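Local coordinates for protein phosphoserine aminotransferase (PDB 1W23) that catalyses the reversible, pyridoxal-phosphate-dependent transamination that interconverts 3-phosphohydroxypyruvate and phosphoserine, the second step of serine biosynthesis from 3-phosphoglycerate, at residues S174-I177 against L178-P181; T156-Q159 against N160-E163; E261-A264 against K265-E269. All blocks are in the same frame, centred on the assembly; numbering follows the deposited sequence.

How the interactions relate
A single subunit illustrates how contacts close in sequence change character with depth. Interaction 1, a tight turn next to the cofactor, is the buried one: polar groups there are held by a salt bridge and paired hydrogen bonds. Interaction 2, at the end of strand 156-157, is partly buried and largely apolar, two aromatic rings meeting round a bend. Interaction 3 is a little over two turns of helix 259-279, also partly buried, and its regular backbone bonds do most of the work. Interaction 1 touches both others: Asp176 accepts from Gln157, Arg180 donates to the carbonyl of Tyr158, and Ser179 O accepts from Asn267. Interactions 2 and 3 do not touch, their centres lying about 17 Å apart.

Interaction 1. Residues S174-I177 against L178-P181; sequences SSDI and LSRP. With PLP (pyridoxal-5'-phosphate), chain J.
A type II beta turn runs from Asp176 to Ser179, with Ile177 and Leu178 at its corners and Asp176 CA and Ser179 CA 5.5 Å apart. The turn is closed by Asp176 O, which takes two donors from one residue: Ser179 OG at 2.7 Å and Ser179 N at 3.2 Å, the latter through a bent N-H...O angle of 139°. The hydroxyl lies near the carbonyl plane, whereas the amide comes from well above it. Ser179 OG reaches this oxygen because it sits between its own backbone N and carbonyl carbon (chi1 63°). Beyond the turn's own bonds, Asp176 OD2 reaches NH2 of Arg180, the residue after the turn, in a salt bridge of 3.0 Å; the carboxylate and guanidinium planes are inclined at 52°, unlike a coplanar two-pronged pair. Both partners are held further: Ser149 bonds Asp176 OD1, Gln157 bonds OD2, and the carbonyl of Tyr158 takes Arg180 NH1. At the other end, Ser174 CB approaches pyridoxal phosphate C2 to 3.6 Å, while its OG is hydrogen-bonded to Asp172, a cofactor-binding residue. The turn thus follows directly on the cofactor pocket, in the loop between strands 169-172 and 189-193. Ile177 packs on the latter strand, and Leu178 on helix 241-256 through Leu251 and Ile254; Arg180 lies against Ala264 of helix 259-279.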
# COMPACT_ATOMS: atom_id res chain seq x y z
N SER A 174 12.02 -6.59 9.13
CA SER A 174 10.57 -6.70 9.13
C SER A 174 10.00 -7.28 10.41
O SER A 174 9.01 -6.74 10.93
CB SER A 174 10.09 -7.55 7.98
OG SER A 174 10.34 -6.94 6.71
N SER A 175 10.57 -8.38 10.94
CA SER A 175 9.93 -9.06 12.04
C SER A 175 10.53 -8.77 13.41
O SER A 175 10.07 -9.36 14.40
CB SER A 175 9.79 -10.54 11.74
OG SER A 175 11.05 -11.10 11.40
N ASP A 176 11.47 -7.82 13.54
CA ASP A 176 11.92 -7.39 14.86
C ASP A 176 12.21 -5.91 14.99
O ASP A 176 12.66 -5.49 16.07
CB ASP A 176 13.10 -8.21 15.38
CG ASP A 176 14.44 -7.90 14.71
OD1 ASP A 176 14.42 -7.12 13.72
OD2 ASP A 176 15.47 -8.46 15.19
N ILE A 177 11.89 -5.08 14.02
CA ILE A 177 12.16 -3.63 14.19
C ILE A 177 11.40 -3.08 15.40
O ILE A 177 10.23 -3.35 15.61
CB ILE A 177 11.78 -2.86 12.92
CG1 ILE A 177 12.26 -1.42 12.97
CG2 ILE A 177 10.29 -3.01 12.57
CD1 ILE A 177 12.23 -0.67 11.65
N LEU A 178 12.11 -2.27 16.17
CA LEU A 178 11.52 -1.59 17.35
C LEU A 178 10.92 -2.55 18.36
O LEU A 178 9.99 -2.25 19.09
CB LEU A 178 10.55 -0.48 16.93
CG LEU A 178 10.15 0.56 17.94
CD1 LEU A 178 11.20 0.95 18.94
CD2 LEU A 178 9.57 1.79 17.22
N SER A 179 11.61 -3.71 18.49
CA SER A 179 11.37 -4.64 19.60
C SER A 179 12.41 -4.52 20.72
O SER A 179 12.29 -5.21 21.72
CB SER A 179 11.37 -6.07 19.08
OG SER A 179 12.63 -6.44 18.55
N ARG A 180 13.38 -3.65 20.50
CA ARG A 180 14.55 -3.47 21.36
C ARG A 180 15.29 -2.25 20.88
O ARG A 180 15.11 -1.81 19.75
CB ARG A 180 15.44 -4.72 21.34
CG ARG A 180 15.83 -5.17 19.94
CD ARG A 180 16.53 -6.52 19.97
NE ARG A 180 16.82 -6.90 18.57
CZ ARG A 180 17.65 -7.89 18.22
NH1 ARG A 180 18.27 -8.65 19.14
NH2 ARG A 180 17.90 -8.12 16.91
N PRO A 181 16.21 -1.72 21.70
CA PRO A 181 17.06 -0.63 21.20
C PRO A 181 17.92 -1.08 20.03
O PRO A 181 18.28 -2.25 19.92
CB PRO A 181 17.90 -0.25 22.43
CG PRO A 181 17.06 -0.69 23.60
CD PRO A 181 16.48 -2.03 23.11
N1 PLP J . 11.06 -10.18 5.25
C2 PLP J . 10.71 -10.73 6.47
C2A PLP J . 11.80 -10.93 7.45
C3 PLP J . 9.38 -11.05 6.72
O3 PLP J . 9.04 -11.55 7.88
C4 PLP J . 8.39 -10.83 5.70
C4A PLP J . 6.96 -11.12 6.01
C5 PLP J . 8.79 -10.26 4.48
C6 PLP J . 10.13 -9.97 4.28
C5A PLP J . 7.84 -10.01 3.35
O4P PLP J . 7.08 -8.78 3.63
P PLP J . 5.91 -8.32 2.59
O1P PLP J . 4.88 -9.41 2.59
O2P PLP J . 6.57 -8.15 1.23
O3P PLP J . 5.48 -6.99 3.20

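Interaction 2. Residues T156-Q159 against N160-E163; sequences TQYQ and NFPE
Asn160, the first residue after the bend that leaves the short strand 156-157, turns its carbonyl back toward Tyr158: Asn160 O lies in the plane of the tyrosine ring, at its edge, 3.5 Å from Tyr158 CD2. The same oxygen is 3.5 Å from Tyr158 CB. Phe161 comes next and carries the apolar part of the contact. Its CG is anti to its own carbonyl carbon (chi1 -64°), which brings the CE2 corner of the ring within 3.7 Å of Tyr158 CB. The two rings are nearly parallel, with planes at 19°, but strongly offset, with little face-to-face contact and centroids 5.8 Å from each other. Both side chains also rest on Ile147 of strand 142-148, and Phe161 meets Phe187 edge-to-face. From Pro162 the chain runs on in the loop toward strand 169-172. The bend itself is supported by Gln159, whose side chain folds back toward Gln157, two residues earlier, in the strand paired antiparallel with 150-151; Gln159 NE2 donates to Gln157 O at 2.9 Å. The contact is therefore one of dispersion and shape more than of ring stacking. It also has a polar cost: Asn160 N and Asn160 O are buried by it without any hydrogen-bonding partner in the model.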
# COMPACT_ATOMS: atom_id res chain seq x y z
N THR A 156 14.95 -17.64 14.38
CA THR A 156 16.28 -17.24 14.81
C THR A 156 16.46 -15.73 14.65
O THR A 156 15.75 -15.10 13.85
CB THR A 156 17.38 -17.97 14.01
OG1 THR A 156 17.22 -17.55 12.65
CG2 THR A 156 17.29 -19.47 14.12
N GLN A 157 17.41 -15.16 15.40
CA GLN A 157 17.56 -13.71 15.43
C GLN A 157 18.98 -13.33 15.79
O GLN A 157 19.60 -13.94 16.68
CB GLN A 157 16.59 -13.15 16.50
CG GLN A 157 16.52 -11.67 16.66
CD GLN A 157 15.55 -11.24 17.73
OE1 GLN A 157 15.25 -12.01 18.68
NE2 GLN A 157 15.00 -10.01 17.61
N TYR A 158 19.49 -12.30 15.13
CA TYR A 158 20.76 -11.68 15.49
C TYR A 158 20.69 -11.14 16.91
O TYR A 158 19.76 -10.40 17.27
CB TYR A 158 21.10 -10.56 14.53
CG TYR A 158 21.66 -10.99 13.18
CD1 TYR A 158 20.86 -11.60 12.22
CD2 TYR A 158 22.99 -10.74 12.85
CE1 TYR A 158 21.38 -11.97 10.98
CE2 TYR A 158 23.50 -11.11 11.63
CZ TYR A 158 22.70 -11.73 10.69
OH TYR A 158 23.25 -12.09 9.47
N GLN A 159 21.72 -11.44 17.71
CA GLN A 159 21.84 -10.89 19.07
C GLN A 159 22.47 -9.53 19.05
O GLN A 159 22.24 -8.78 20.02
CB GLN A 159 22.70 -11.82 19.95
CG GLN A 159 22.10 -13.21 20.00
CD GLN A 159 20.65 -13.16 20.45
OE1 GLN A 159 20.42 -12.74 21.61
NE2 GLN A 159 19.71 -13.51 19.58
N ASN A 160 23.25 -9.24 18.08
CA ASN A 160 23.99 -7.98 17.88
C ASN A 160 24.38 -7.99 16.41
O ASN A 160 24.04 -8.96 15.69
CB ASN A 160 25.16 -7.85 18.84
CG ASN A 160 25.93 -9.15 18.90
OD1 ASN A 160 26.36 -9.61 17.84
ND2 ASN A 160 26.07 -9.73 20.08
N PHE A 161 25.00 -6.94 15.94
CA PHE A 161 25.20 -6.72 14.52
C PHE A 161 26.65 -6.49 14.24
O PHE A 161 27.38 -5.89 15.02
CB PHE A 161 24.36 -5.53 14.05
CG PHE A 161 22.88 -5.82 14.20
CD1 PHE A 161 22.12 -5.20 15.14
CD2 PHE A 161 22.27 -6.76 13.38
CE1 PHE A 161 20.77 -5.52 15.28
CE2 PHE A 161 20.92 -7.06 13.51
CZ PHE A 161 20.14 -6.42 14.44
N PRO A 162 27.10 -6.94 13.07
CA PRO A 162 28.53 -6.77 12.78
C PRO A 162 28.91 -5.35 12.46
O PRO A 162 28.12 -4.55 11.96
CB PRO A 162 28.63 -7.68 11.57
CG PRO A 162 27.32 -7.60 10.86
CD PRO A 162 26.32 -7.56 12.00
N GLU A 163 30.17 -5.01 12.75
CA GLU A 163 30.81 -3.77 12.40
C GLU A 163 31.44 -3.97 11.04
O GLU A 163 32.43 -4.69 10.91
CB GLU A 163 31.94 -3.45 13.40
CG GLU A 163 32.55 -2.09 13.16
CD GLU A 163 33.06 -1.38 14.40
OE1 GLU A 163 34.04 -0.62 14.20
OE2 GLU A 163 32.51 -1.57 15.52

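Interaction 3. Residues E261-A264 against K265-E269; sequences EAIA and KQNEE
Helix 259-279 supplies this contact, just over two turns of alpha-helix in which residues 261-264 hand their carbonyls to the amides four positions on. Lys265 N bonds Glu261 O and Gln266 N bonds Ala262 O; the next two links are shorter, Asn267 N to Ile263 O and Glu268 N to Ala264 O, each at 2.8 Å. The N-H groups point nearly straight at their acceptors, with the angle at the last of these 165°. Among the side chains, Asn267 returns toward the residue one turn earlier. With CG beside its backbone N (chi1 -72°), it lays the amide by the side chain of Ile263. Its ND2 does not bond Ile263 O, 3.2 Å away, because the angle is poor; it donates instead to Ser179 O and to Asn339 OD1, while Asn267 OD1 accepts from Lys270 NZ. This buried amide thereby ties the helix to the turn at 176-179. On another flank Glu268 CG passes 3.2 Å from Ala264 O, its chain continuing in extended form. Such i to i+4 bonding, with Ile263 and Asn267 on the buried side and charged residues such as Lys265 and Glu269 on the exposed one, is consistent with an amphipathic helix lying on the protein surface.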
# COMPACT_ATOMS: atom_id res chain seq x y z
N GLU A 261 13.51 0.32 25.27
CA GLU A 261 14.06 -0.41 26.42
C GLU A 261 12.96 -1.14 27.15
O GLU A 261 13.11 -2.30 27.60
CB GLU A 261 14.80 0.54 27.38
CG GLU A 261 16.03 1.15 26.81
CD GLU A 261 16.88 1.78 27.93
OE1 GLU A 261 16.43 1.95 29.11
OE2 GLU A 261 18.07 2.09 27.64
N ALA A 262 11.80 -0.48 27.34
CA ALA A 262 10.71 -1.13 28.09
C ALA A 262 10.13 -2.28 27.30
O ALA A 262 9.79 -3.31 27.89
CB ALA A 262 9.62 -0.13 28.46
N ILE A 263 9.99 -2.11 25.99
CA ILE A 263 9.37 -3.16 25.20
C ILE A 263 10.32 -4.35 25.14
O ILE A 263 9.86 -5.53 25.12
CB ILE A 263 8.86 -2.70 23.85
CG1 ILE A 263 7.75 -3.65 23.33
CG2 ILE A 263 9.92 -2.61 22.79
CD1 ILE A 263 6.44 -3.72 24.06
N ALA A 264 11.64 -4.14 25.11
CA ALA A 264 12.57 -5.28 25.16
C ALA A 264 12.40 -6.09 26.45
O ALA A 264 12.41 -7.31 26.40
CB ALA A 264 14.02 -4.81 25.08
N LYS A 265 12.23 -5.41 27.59
CA LYS A 265 12.00 -6.11 28.84
C LYS A 265 10.72 -6.98 28.76
O LYS A 265 10.73 -8.16 29.15
CB LYS A 265 11.85 -5.11 29.99
CG LYS A 265 11.60 -5.68 31.35
CD LYS A 265 11.42 -4.52 32.37
CE LYS A 265 10.81 -5.11 33.66
NZ LYS A 265 11.83 -5.94 34.34
N GLN A 266 9.63 -6.42 28.23
CA GLN A 266 8.39 -7.13 28.06
C GLN A 266 8.57 -8.32 27.13
O GLN A 266 8.07 -9.43 27.40
CB GLN A 266 7.29 -6.23 27.51
CG GLN A 266 6.77 -5.12 28.41
CD GLN A 266 5.62 -5.62 29.27
OE1 GLN A 266 5.85 -6.20 30.33
NE2 GLN A 266 4.34 -5.46 28.94
N ASN A 267 9.26 -8.12 26.03
CA ASN A 267 9.44 -9.14 25.00
C ASN A 267 10.30 -10.29 25.54
O ASN A 267 10.01 -11.47 25.29
CB ASN A 267 10.04 -8.53 23.75
CG ASN A 267 9.04 -7.65 22.99
OD1 ASN A 267 7.84 -7.80 23.12
ND2 ASN A 267 9.60 -6.73 22.18
N GLU A 268 11.36 -9.93 26.27
CA GLU A 268 12.19 -11.00 26.87
C GLU A 268 11.35 -11.83 27.86
O GLU A 268 11.50 -13.05 27.91
CB GLU A 268 13.42 -10.37 27.54
CG GLU A 268 14.40 -9.81 26.52
CD GLU A 268 15.57 -9.02 26.99
OE1 GLU A 268 16.32 -8.45 26.19
OE2 GLU A 268 15.76 -8.98 28.22
N GLU A 269 10.52 -11.21 28.67
CA GLU A 269 9.73 -11.94 29.64
C GLU A 269 8.75 -12.86 28.94
O GLU A 269 8.59 -14.04 29.36
CB GLU A 269 8.96 -10.97 30.54
CG GLU A 269 8.29 -11.68 31.64
CD GLU A 269 7.58 -10.90 32.71
OE1 GLU A 269 7.68 -9.67 32.68
OE2 GLU A 269 6.98 -11.70 33.54